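Long-range contacts in UDP-N-acetylglucosamine 4,6-dehydratase (Vibrio fischeri, PDB 3PVZ), which probably acts as a nucleotide-sugar dehydratase of the polysaccharide synthase family and binds NAD in a Rossmann-type domain: residues A[17-21]-A[337-341]; A[158-162]-A[244-248]; A[353-357]-A[378-382]. One frame throughout, in Å; residues are numbered along the deposited sequence.

Near the N terminus, the start of helix 19-34 meets the beginning of strand 340-344 in interaction 1, closing a loop that spans most of the chain. Interaction 2 falls entirely within that span and closes a loop of about 80 residues, where strand 159-163 is covered by helix 237-250. The two touch through Met246, which packs on Phe337 and Leu340, and both reach the same large sheet: interaction 2 on a central parallel strand, interaction 1 beside an antiparallel strand near one side. Interaction 3 follows in series, closing a short loop of about 20 residues between helices 351-367 and 372-382, about 25 Å from interaction 1 and about 14 Å from interaction 2 between nearest atoms.

Interaction 1. Residues A[17-21]-A[337-341]; sequences LFHQD and FDNLG
Asp21 and Asn339 exchange hydrogen bonds between side chain and backbone, and this exchange forms the tight part of the contact, around the buried Asp21. The carboxylate of Asp21 grips two successive backbone amides: OD1 accepts Asp338 N at 2.9 Å through its syn lone pair, while OD2 takes Asn339 N at 2.6 Å, also from the syn side but 22° out of the carboxylate plane. In return, Asn339 OD1 receives Asp21 N at 3.0 Å. CG of Asn339 lies beside its own backbone N (chi1 -43°), which turns the amide back along the Asp21 side chain as the two run past each other in opposite directions. The arrangement joins the first turn of helix 19-34, whose N-cap position is Phe18, to the loop leading into strand 340-344 of the large Rossmann-type sheet. On the inner side, the Phe18 ring presents its edge to Asn339, with Phe18 CD1 3.6 Å from Asn339 CB; Phe18 also touches Pro259 and, on helix 237-250, Glu242. Phe337 and Leu340 rest on Met246 of that same helix. The outer side is looser. Exposed Gln20 crosses Asn339 at about a right angle, its amide plane turned 64° from the other, and Asn339 ND2 gives Gln20 OE1 a weak, bent bond of 3.2 Å. The side chain of Asp338, likewise exposed, comes close through CB, 3.6 Å from Asp21 OD1.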
ATOM      1  N   LEU A  17      17.695 -21.586  -5.411  1.00 50.16           N
ATOM      2  CA  LEU A  17      16.838 -22.764  -5.561  1.00 48.70           C
ATOM      3  C   LEU A  17      16.699 -23.319  -6.975  1.00 46.90           C
ATOM      4  O   LEU A  17      16.656 -24.528  -7.155  1.00 46.10           O
ATOM      5  CB  LEU A  17      15.424 -22.479  -5.061  1.00 48.51           C
ATOM      6  CG  LEU A  17      15.035 -23.083  -3.726  1.00 50.74           C
ATOM      7  CD1 LEU A  17      15.895 -22.477  -2.691  1.00 51.61           C
ATOM      8  CD2 LEU A  17      13.561 -22.826  -3.431  1.00 51.34           C
ATOM      9  N   PHE A  18      16.563 -22.443  -7.971  1.00 45.13           N
ATOM     10  CA  PHE A  18      16.144 -22.878  -9.306  1.00 43.89           C
ATOM     11  C   PHE A  18      17.235 -22.723 -10.381  1.00 44.41           C
ATOM     12  O   PHE A  18      16.955 -22.708 -11.583  1.00 43.19           O
ATOM     13  CB  PHE A  18      14.960 -22.058  -9.729  1.00 42.81           C
ATOM     14  CG  PHE A  18      13.860 -22.013  -8.731  1.00 40.82           C
ATOM     15  CD1 PHE A  18      13.330 -23.167  -8.212  1.00 40.96           C
ATOM     16  CD2 PHE A  18      13.306 -20.810  -8.360  1.00 38.98           C
ATOM     17  CE1 PHE A  18      12.294 -23.121  -7.316  1.00 41.21           C
ATOM     18  CE2 PHE A  18      12.260 -20.757  -7.470  1.00 39.48           C
ATOM     19  CZ  PHE A  18      11.769 -21.905  -6.925  1.00 40.06           C
ATOM     20  N   HIS A  19      18.470 -22.607  -9.935  1.00 44.83           N
ATOM     21  CA  HIS A  19      19.582 -22.436 -10.841  1.00 46.67           C
ATOM     22  C   HIS A  19      19.563 -23.432 -12.020  1.00 46.25           C
ATOM     23  O   HIS A  19      19.813 -23.061 -13.174  1.00 45.82           O
ATOM     24  CB  HIS A  19      20.905 -22.514 -10.050  1.00 47.76           C
ATOM     25  CG  HIS A  19      22.101 -22.185 -10.872  1.00 50.53           C
ATOM     26  ND1 HIS A  19      22.909 -23.155 -11.421  1.00 54.70           N
ATOM     27  CD2 HIS A  19      22.592 -20.997 -11.296  1.00 53.43           C
ATOM     28  CE1 HIS A  19      23.870 -22.579 -12.121  1.00 55.89           C
ATOM     29  NE2 HIS A  19      23.698 -21.270 -12.067  1.00 56.43           N
ATOM     30  N   GLN A  20      19.212 -24.676 -11.749  1.00 45.78           N
ATOM     31  CA  GLN A  20      19.161 -25.685 -12.818  1.00 46.14           C
ATOM     32  C   GLN A  20      17.987 -25.494 -13.812  1.00 44.27           C
ATOM     33  O   GLN A  20      18.178 -25.548 -15.037  1.00 44.36           O
ATOM     34  CB  GLN A  20      19.115 -27.094 -12.210  1.00 47.88           C
ATOM     35  CG  GLN A  20      20.376 -27.486 -11.390  1.00 52.09           C
ATOM     36  CD  GLN A  20      20.479 -26.778  -9.994  1.00 55.46           C
ATOM     37  OE1 GLN A  20      19.519 -26.144  -9.501  1.00 55.10           O
ATOM     38  NE2 GLN A  20      21.667 -26.875  -9.376  1.00 59.13           N
ATOM     39  N   ASP A  21      16.782 -25.274 -13.293  1.00 42.04           N
ATOM     40  CA  ASP A  21      15.613 -25.055 -14.142  1.00 40.15           C
ATOM     41  C   ASP A  21      15.664 -23.760 -14.901  1.00 39.09           C
ATOM     42  O   ASP A  21      15.319 -23.715 -16.062  1.00 38.65           O
ATOM     43  CB  ASP A  21      14.350 -25.121 -13.309  1.00 40.50           C
ATOM     44  CG  ASP A  21      14.111 -26.534 -12.723  1.00 41.10           C
ATOM     45  OD1 ASP A  21      14.464 -27.560 -13.350  1.00 44.07           O
ATOM     46  OD2 ASP A  21      13.565 -26.633 -11.634  1.00 42.43           O
ATOM     47  N   PHE A 337      10.395 -30.763 -13.999  1.00 44.81           N
ATOM     48  CA  PHE A 337      11.480 -29.890 -13.597  1.00 44.25           C
ATOM     49  C   PHE A 337      12.265 -30.533 -12.455  1.00 45.09           C
ATOM     50  O   PHE A 337      11.728 -31.321 -11.688  1.00 45.24           O
ATOM     51  CB  PHE A 337      10.954 -28.518 -13.165  1.00 42.95           C
ATOM     52  CG  PHE A 337      10.277 -27.749 -14.263  1.00 40.65           C
ATOM     53  CD1 PHE A 337      11.016 -27.236 -15.315  1.00 38.55           C
ATOM     54  CD2 PHE A 337       8.894 -27.534 -14.241  1.00 38.49           C
ATOM     55  CE1 PHE A 337      10.393 -26.545 -16.327  1.00 38.86           C
ATOM     56  CE2 PHE A 337       8.269 -26.809 -15.237  1.00 36.38           C
ATOM     57  CZ  PHE A 337       9.012 -26.313 -16.280  1.00 37.50           C
ATOM     58  N   ASP A 338      13.527 -30.148 -12.343  1.00 45.44           N
ATOM     59  CA  ASP A 338      14.402 -30.602 -11.278  1.00 47.15           C
ATOM     60  C   ASP A 338      14.091 -29.957  -9.937  1.00 46.45           C
ATOM     61  O   ASP A 338      14.020 -30.660  -8.927  1.00 47.35           O
ATOM     62  CB  ASP A 338      15.880 -30.371 -11.653  1.00 47.67           C
ATOM     63  CG  ASP A 338      16.392 -31.398 -12.687  1.00 52.04           C
ATOM     64  OD1 ASP A 338      15.644 -32.360 -13.039  1.00 57.00           O
ATOM     65  OD2 ASP A 338      17.539 -31.250 -13.160  1.00 54.85           O
ATOM     66  N   ASN A 339      13.890 -28.637  -9.944  1.00 45.57           N
ATOM     67  CA  ASN A 339      13.738 -27.820  -8.711  1.00 44.81           C
ATOM     68  C   ASN A 339      12.284 -27.421  -8.400  1.00 43.07           C
ATOM     69  O   ASN A 339      11.990 -27.016  -7.293  1.00 41.99           O
ATOM     70  CB  ASN A 339      14.563 -26.529  -8.823  1.00 44.85           C
ATOM     71  CG  ASN A 339      15.981 -26.753  -9.425  1.00 47.78           C
ATOM     72  OD1 ASN A 339      16.374 -26.089 -10.420  1.00 47.36           O
ATOM     73  ND2 ASN A 339      16.762 -27.648  -8.790  1.00 48.36           N
ATOM     74  N   LEU A 340      11.396 -27.556  -9.385  1.00 41.61           N
ATOM     75  CA  LEU A 340      10.032 -27.069  -9.309  1.00 40.85           C
ATOM     76  C   LEU A 340       9.051 -28.202  -9.385  1.00 39.78           C
ATOM     77  O   LEU A 340       9.121 -29.057 -10.269  1.00 39.95           O
ATOM     78  CB  LEU A 340       9.715 -26.133 -10.482  1.00 40.46           C
ATOM     79  CG  LEU A 340      10.504 -24.854 -10.597  1.00 43.58           C
ATOM     80  CD1 LEU A 340      10.142 -24.176 -11.884  1.00 42.75           C
ATOM     81  CD2 LEU A 340      10.262 -23.895  -9.419  1.00 46.41           C
ATOM     82  N   GLY A 341       8.088 -28.182  -8.481  1.00 39.61           N
ATOM     83  CA  GLY A 341       7.020 -29.177  -8.498  1.00 39.37           C
ATOM     84  C   GLY A 341       5.749 -28.558  -9.068  1.00 38.56           C
ATOM     85  O   GLY A 341       5.518 -27.348  -8.918  1.00 36.36           O
TER

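Interaction 2. Residues A[158-162]-A[244-248]; sequences KKYFC and CLMSC
Lys159 reaches from its strand to the backbone carbonyls of Ser247 and Cys248. Its CB already points toward helix 237-250, and Lys159 CG, anti to the backbone N (chi1 -179°), passes 3.5 Å from Cys248 O. A bend at chi2 then keeps CD and CE alongside that oxygen, and a second bend at chi4 delivers the ammonium group. There Lys159 NZ donates to Cys248 O at 2.8 Å from well above the carbonyl plane, and to Ser247 O at 2.9 Å with a tilt of only 16°. Gly251 O also accepts from NZ, so the buried ammonium is held by carbonyls at and just past the C-terminal end of helix 237-250, where the helix dipole would be expected to favour a positive charge. Two residues on, Phe161 fills the interface. Cys244 O lies 3.9 Å above the centre of one face of the Phe161 ring, and Cys244 SG makes an oblique sulfur-aromatic contact, 3.7 Å from Phe161 CE2. Ser247 OG sits at the ring edge, 3.5 Å from Phe161 CE1, though its hydrogen bonds go to Ser196 OG and Thr197 O. Locally, segment 244-248 runs roughly antiparallel to strand 159-162 (148°), their axes 8.7 Å apart at closest approach. The helix lies over this central strand and its neighbours 115-118 and 194-198, while Cys244 extends the packing to Ile47 and Val51 of helix 46-56, near the NAD site.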
ATOM      1  N   LYS A 158      -3.204 -14.809 -23.681  1.00 29.54           N
ATOM      2  CA  LYS A 158      -3.079 -16.234 -23.769  1.00 31.07           C
ATOM      3  C   LYS A 158      -2.961 -16.914 -22.419  1.00 29.98           C
ATOM      4  O   LYS A 158      -3.228 -18.119 -22.335  1.00 27.21           O
ATOM      5  CB  LYS A 158      -1.966 -16.660 -24.695  1.00 32.00           C
ATOM      6  CG  LYS A 158      -0.620 -16.284 -24.293  1.00 34.70           C
ATOM      7  CD  LYS A 158       0.418 -17.097 -25.196  1.00 38.70           C
ATOM      8  CE  LYS A 158       1.520 -16.204 -25.726  1.00 39.90           C
ATOM      9  NZ  LYS A 158       2.901 -16.846 -25.991  1.00 41.76           N
ATOM     10  N   LYS A 159      -2.638 -16.125 -21.381  1.00 28.76           N
ATOM     11  CA  LYS A 159      -2.305 -16.677 -20.081  1.00 29.00           C
ATOM     12  C   LYS A 159      -2.485 -15.666 -18.969  1.00 28.45           C
ATOM     13  O   LYS A 159      -2.061 -14.514 -19.057  1.00 26.67           O
ATOM     14  CB  LYS A 159      -0.865 -17.232 -20.088  1.00 30.32           C
ATOM     15  CG  LYS A 159      -0.398 -17.854 -18.784  1.00 29.73           C
ATOM     16  CD  LYS A 159      -0.954 -19.306 -18.729  1.00 36.94           C
ATOM     17  CE  LYS A 159      -0.454 -20.059 -17.552  1.00 37.61           C
ATOM     18  NZ  LYS A 159       1.009 -20.355 -17.685  1.00 37.75           N
ATOM     19  N   TYR A 160      -3.148 -16.124 -17.918  1.00 28.33           N
ATOM     20  CA  TYR A 160      -3.286 -15.352 -16.707  1.00 28.76           C
ATOM     21  C   TYR A 160      -2.594 -16.138 -15.588  1.00 28.89           C
ATOM     22  O   TYR A 160      -2.674 -17.330 -15.531  1.00 28.49           O
ATOM     23  CB  TYR A 160      -4.790 -15.156 -16.395  1.00 27.27           C
ATOM     24  CG  TYR A 160      -5.100 -14.212 -15.255  1.00 29.94           C
ATOM     25  CD1 TYR A 160      -5.070 -14.643 -13.942  1.00 31.39           C
ATOM     26  CD2 TYR A 160      -5.442 -12.879 -15.485  1.00 28.16           C
ATOM     27  CE1 TYR A 160      -5.372 -13.776 -12.894  1.00 29.97           C
ATOM     28  CE2 TYR A 160      -5.731 -12.021 -14.452  1.00 29.00           C
ATOM     29  CZ  TYR A 160      -5.714 -12.477 -13.148  1.00 32.28           C
ATOM     30  OH  TYR A 160      -6.009 -11.615 -12.099  1.00 35.08           O
ATOM     31  N   PHE A 161      -1.856 -15.436 -14.755  1.00 30.04           N
ATOM     32  CA  PHE A 161      -1.103 -16.017 -13.683  1.00 29.64           C
ATOM     33  C   PHE A 161      -1.491 -15.293 -12.421  1.00 30.96           C
ATOM     34  O   PHE A 161      -1.567 -14.043 -12.380  1.00 28.16           O
ATOM     35  CB  PHE A 161       0.413 -15.864 -13.910  1.00 28.69           C
ATOM     36  CG  PHE A 161       1.205 -16.135 -12.683  1.00 29.65           C
ATOM     37  CD1 PHE A 161       1.499 -17.455 -12.296  1.00 31.42           C
ATOM     38  CD2 PHE A 161       1.554 -15.108 -11.826  1.00 33.45           C
ATOM     39  CE1 PHE A 161       2.136 -17.724 -11.117  1.00 31.07           C
ATOM     40  CE2 PHE A 161       2.235 -15.380 -10.650  1.00 34.10           C
ATOM     41  CZ  PHE A 161       2.521 -16.704 -10.300  1.00 32.30           C
ATOM     42  N   CYS A 162      -1.679 -16.073 -11.360  1.00 32.94           N
ATOM     43  CA  CYS A 162      -1.866 -15.464 -10.069  1.00 35.41           C
ATOM     44  C   CYS A 162      -1.463 -16.447  -8.972  1.00 36.12           C
ATOM     45  O   CYS A 162      -1.040 -17.533  -9.263  1.00 36.59           O
ATOM     46  CB  CYS A 162      -3.316 -15.005  -9.906  1.00 35.91           C
ATOM     47  SG  CYS A 162      -4.453 -16.330 -10.008  1.00 38.32           S
ATOM     48  N   CYS A 244       7.241 -17.264 -10.185  1.00 33.26           N
ATOM     49  CA  CYS A 244       6.164 -16.598 -10.960  1.00 33.28           C
ATOM     50  C   CYS A 244       6.343 -16.709 -12.487  1.00 32.64           C
ATOM     51  O   CYS A 244       5.402 -17.024 -13.197  1.00 31.39           O
ATOM     52  CB  CYS A 244       6.079 -15.106 -10.608  1.00 33.87           C
ATOM     53  SG  CYS A 244       5.442 -14.809  -8.950  1.00 36.02           S
ATOM     54  N   LEU A 245       7.547 -16.417 -12.973  1.00 32.01           N
ATOM     55  CA  LEU A 245       7.806 -16.339 -14.403  1.00 31.83           C
ATOM     56  C   LEU A 245       7.756 -17.741 -15.036  1.00 32.43           C
ATOM     57  O   LEU A 245       7.290 -17.885 -16.153  1.00 31.78           O
ATOM     58  CB  LEU A 245       9.160 -15.718 -14.692  1.00 31.61           C
ATOM     59  CG  LEU A 245       9.599 -15.508 -16.175  1.00 33.21           C
ATOM     60  CD1 LEU A 245       8.745 -14.567 -16.917  1.00 33.43           C
ATOM     61  CD2 LEU A 245      11.026 -15.004 -16.252  1.00 35.13           C
HETATM   62  N   MSE A 246       8.260 -18.744 -14.319  1.00 32.60           N
HETATM   63  CA  MSE A 246       8.250 -20.120 -14.806  1.00 33.05           C
HETATM   64  C   MSE A 246       6.823 -20.622 -14.908  1.00 31.58           C
HETATM   65  O   MSE A 246       6.458 -21.213 -15.901  1.00 31.60           O
HETATM   66  CB  MSE A 246       9.053 -21.037 -13.891  1.00 33.23           C
HETATM   67  CG  MSE A 246      10.543 -20.842 -13.912  1.00 36.18           C
HETATM   68 SE   MSE A 246      11.366 -21.272 -15.586  0.65 42.90          SE
HETATM   69  CE  MSE A 246      10.874 -23.144 -15.707  1.00 42.16           C
ATOM     70  N   SER A 247       6.007 -20.346 -13.889  1.00 31.02           N
ATOM     71  CA  SER A 247       4.626 -20.767 -13.936  1.00 30.75           C
ATOM     72  C   SER A 247       3.945 -19.994 -15.052  1.00 30.27           C
ATOM     73  O   SER A 247       3.252 -20.565 -15.876  1.00 28.00           O
ATOM     74  CB  SER A 247       3.924 -20.541 -12.617  1.00 30.44           C
ATOM     75  OG  SER A 247       2.557 -20.858 -12.728  1.00 31.42           O
ATOM     76  N   CYS A 248       4.192 -18.695 -15.096  1.00 29.86           N
ATOM     77  CA  CYS A 248       3.674 -17.852 -16.197  1.00 31.18           C
ATOM     78  C   CYS A 248       3.929 -18.377 -17.608  1.00 30.65           C
ATOM     79  O   CYS A 248       2.999 -18.500 -18.398  1.00 30.22           O
ATOM     80  CB  CYS A 248       4.222 -16.408 -16.139  1.00 30.01           C
ATOM     81  SG  CYS A 248       3.306 -15.352 -17.278  1.00 34.05           S
TER

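Interaction 3. Residues A[353-357]-A[378-382]; sequences LLELF and LFFIM
Met382, present as selenomethionine, overlaps the base of Phe357: Met382 CE lies 3.6 Å from Phe357 CB, and Met382 CG is 3.7 Å from Phe357 CD1. The side chain is folded by bends at chi2 and chi3, which carry SE and the terminal methyl across the gap to the backbone of the facing helix, where Met382 CE also approaches Leu353 O at 3.2 Å. SE stands oblique to the Phe357 ring, 67° off its normal, in a Met-aromatic contact. Phe357 itself has CG anti to the backbone N (chi1 -171°), and its ring meets Leu378 and Phe379 along the CD1-CE1 side. Leu378 crosses it at about a right angle, with Leu378 CD2 3.7 Å from Phe357 CD1. Phe379 CE1 meets the ring at its edge, in plane, 3.8 Å from Phe357 CE1. Toward the exposed side, the packing passes to aliphatic branches: Leu356 CD2 touches Ile381 CG2 at 3.6 Å, and Leu353 lays CD1 beside the backbone oxygen of Ile381. No hydrogen bond joins the two segments, so the contact rests on apolar packing. The axes of the two segments come within 10.6 Å and run antiparallel at 170°. The Phe357 ring also meets that of Phe143, and Phe379 packs on Ala177 and Ile181, so the pair is seated on helices 131-154 and 174-189. This is a helical hairpin: helices 351-367 and 372-382, separated by a short turn, form a C-terminal antiparallel pair docked on helices of the Rossmann-type domain.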
ATOM      1  N   LEU A 353     -23.131 -21.489  -6.354  1.00 49.84           N
ATOM      2  CA  LEU A 353     -22.461 -20.907  -5.187  1.00 49.10           C
ATOM      3  C   LEU A 353     -21.706 -19.650  -5.589  1.00 47.31           C
ATOM      4  O   LEU A 353     -21.580 -18.726  -4.798  1.00 47.95           O
ATOM      5  CB  LEU A 353     -21.491 -21.897  -4.540  1.00 48.93           C
ATOM      6  CG  LEU A 353     -22.023 -23.161  -3.863  1.00 50.64           C
ATOM      7  CD1 LEU A 353     -20.968 -23.724  -2.904  1.00 48.25           C
ATOM      8  CD2 LEU A 353     -23.386 -22.968  -3.154  1.00 50.69           C
ATOM      9  N   LEU A 354     -21.164 -19.625  -6.798  1.00 46.07           N
ATOM     10  CA  LEU A 354     -20.542 -18.385  -7.309  1.00 44.78           C
ATOM     11  C   LEU A 354     -21.584 -17.281  -7.467  1.00 44.95           C
ATOM     12  O   LEU A 354     -21.361 -16.135  -7.075  1.00 43.87           O
ATOM     13  CB  LEU A 354     -19.766 -18.589  -8.616  1.00 42.91           C
ATOM     14  CG  LEU A 354     -18.628 -19.628  -8.577  1.00 42.47           C
ATOM     15  CD1 LEU A 354     -17.735 -19.560  -9.833  1.00 39.47           C
ATOM     16  CD2 LEU A 354     -17.811 -19.502  -7.288  1.00 42.73           C
ATOM     17  N   GLU A 355     -22.732 -17.639  -8.018  1.00 46.10           N
ATOM     18  CA  GLU A 355     -23.790 -16.654  -8.163  1.00 47.44           C
ATOM     19  C   GLU A 355     -24.271 -16.148  -6.817  1.00 47.51           C
ATOM     20  O   GLU A 355     -24.445 -14.941  -6.670  1.00 46.91           O
ATOM     21  CB  GLU A 355     -24.952 -17.198  -8.988  1.00 48.65           C
ATOM     22  CG  GLU A 355     -24.670 -17.081 -10.508  1.00 50.43           C
ATOM     23  CD  GLU A 355     -25.522 -18.055 -11.342  1.00 56.06           C
ATOM     24  OE1 GLU A 355     -26.365 -18.781 -10.744  1.00 55.40           O
ATOM     25  OE2 GLU A 355     -25.341 -18.078 -12.590  1.00 60.11           O
ATOM     26  N   LEU A 356     -24.450 -17.064  -5.856  1.00 47.89           N
ATOM     27  CA  LEU A 356     -24.857 -16.718  -4.488  1.00 49.23           C
ATOM     28  C   LEU A 356     -23.926 -15.670  -3.893  1.00 48.21           C
ATOM     29  O   LEU A 356     -24.381 -14.651  -3.370  1.00 48.15           O
ATOM     30  CB  LEU A 356     -24.847 -17.965  -3.591  1.00 50.52           C
ATOM     31  CG  LEU A 356     -25.282 -17.842  -2.132  1.00 51.89           C
ATOM     32  CD1 LEU A 356     -26.725 -17.449  -2.030  1.00 53.05           C
ATOM     33  CD2 LEU A 356     -25.088 -19.149  -1.385  1.00 54.40           C
ATOM     34  N   PHE A 357     -22.624 -15.933  -4.008  1.00 46.85           N
ATOM     35  CA  PHE A 357     -21.597 -15.085  -3.431  1.00 45.84           C
ATOM     36  C   PHE A 357     -21.680 -13.702  -4.070  1.00 45.22           C
ATOM     37  O   PHE A 357     -21.709 -12.710  -3.378  1.00 45.07           O
ATOM     38  CB  PHE A 357     -20.219 -15.733  -3.637  1.00 45.51           C
ATOM     39  CG  PHE A 357     -19.095 -15.059  -2.894  1.00 43.54           C
ATOM     40  CD1 PHE A 357     -18.869 -15.338  -1.557  1.00 44.38           C
ATOM     41  CD2 PHE A 357     -18.273 -14.163  -3.524  1.00 40.85           C
ATOM     42  CE1 PHE A 357     -17.833 -14.731  -0.868  1.00 43.29           C
ATOM     43  CE2 PHE A 357     -17.241 -13.542  -2.831  1.00 41.05           C
ATOM     44  CZ  PHE A 357     -17.037 -13.835  -1.487  1.00 42.84           C
ATOM     45  N   LEU A 378     -21.759 -16.434   5.114  1.00 53.66           N
ATOM     46  CA  LEU A 378     -21.648 -16.687   3.701  1.00 52.51           C
ATOM     47  C   LEU A 378     -20.421 -17.577   3.405  1.00 51.51           C
ATOM     48  O   LEU A 378     -20.508 -18.511   2.627  1.00 50.70           O
ATOM     49  CB  LEU A 378     -21.571 -15.360   2.955  1.00 51.80           C
ATOM     50  CG  LEU A 378     -21.308 -15.375   1.466  1.00 49.37           C
ATOM     51  CD1 LEU A 378     -22.461 -16.054   0.749  1.00 50.90           C
ATOM     52  CD2 LEU A 378     -21.132 -13.921   1.048  1.00 47.25           C
ATOM     53  N   PHE A 379     -19.294 -17.294   4.045  1.00 51.34           N
ATOM     54  CA  PHE A 379     -18.111 -18.136   3.880  1.00 51.17           C
ATOM     55  C   PHE A 379     -18.368 -19.586   4.314  1.00 52.46           C
ATOM     56  O   PHE A 379     -17.809 -20.496   3.730  1.00 51.21           O
ATOM     57  CB  PHE A 379     -16.887 -17.585   4.635  1.00 50.64           C
ATOM     58  CG  PHE A 379     -16.129 -16.499   3.899  1.00 48.55           C
ATOM     59  CD1 PHE A 379     -16.780 -15.528   3.144  1.00 48.41           C
ATOM     60  CD2 PHE A 379     -14.763 -16.421   4.007  1.00 47.49           C
ATOM     61  CE1 PHE A 379     -16.067 -14.525   2.509  1.00 45.41           C
ATOM     62  CE2 PHE A 379     -14.055 -15.417   3.370  1.00 47.34           C
ATOM     63  CZ  PHE A 379     -14.713 -14.472   2.628  1.00 45.49           C
ATOM     64  N   PHE A 380     -19.195 -19.814   5.332  1.00 54.91           N
ATOM     65  CA  PHE A 380     -19.509 -21.199   5.721  1.00 56.92           C
ATOM     66  C   PHE A 380     -20.300 -21.930   4.626  1.00 57.40           C
ATOM     67  O   PHE A 380     -20.097 -23.126   4.400  1.00 58.60           O
ATOM     68  CB  PHE A 380     -20.266 -21.270   7.051  1.00 58.78           C
ATOM     69  CG  PHE A 380     -19.435 -20.910   8.272  1.00 60.57           C
ATOM     70  CD1 PHE A 380     -18.041 -20.894   8.234  1.00 61.36           C
ATOM     71  CD2 PHE A 380     -20.069 -20.599   9.481  1.00 63.44           C
ATOM     72  CE1 PHE A 380     -17.297 -20.560   9.377  1.00 62.88           C
ATOM     73  CE2 PHE A 380     -19.324 -20.267  10.622  1.00 63.84           C
ATOM     74  CZ  PHE A 380     -17.935 -20.259  10.564  1.00 62.01           C
ATOM     75  N   ILE A 381     -21.179 -21.219   3.929  1.00 57.37           N
ATOM     76  CA  ILE A 381     -21.934 -21.830   2.820  1.00 57.38           C
ATOM     77  C   ILE A 381     -20.992 -22.101   1.651  1.00 55.59           C
ATOM     78  O   ILE A 381     -21.034 -23.164   1.053  1.00 55.21           O
ATOM     79  CB  ILE A 381     -23.163 -20.976   2.411  1.00 57.66           C
ATOM     80  CG1 ILE A 381     -24.267 -21.148   3.479  1.00 60.62           C
ATOM     81  CG2 ILE A 381     -23.646 -21.378   1.035  1.00 56.33           C
ATOM     82  CD1 ILE A 381     -25.434 -20.133   3.416  1.00 61.72           C
HETATM   83  N   MSE A 382     -20.098 -21.161   1.374  1.00 54.40           N
HETATM   84  CA  MSE A 382     -19.144 -21.336   0.293  1.00 53.37           C
HETATM   85  C   MSE A 382     -18.185 -22.519   0.544  1.00 53.75           C
HETATM   86  O   MSE A 382     -17.891 -23.269  -0.375  1.00 53.20           O
HETATM   87  CB  MSE A 382     -18.347 -20.042   0.075  1.00 52.15           C
HETATM   88  CG  MSE A 382     -19.184 -18.814  -0.302  1.00 51.43           C
HETATM   89 SE   MSE A 382     -20.248 -19.116  -1.860  0.65 49.00          SE
HETATM   90  CE  MSE A 382     -18.799 -19.012  -3.141  1.00 50.74           C
TER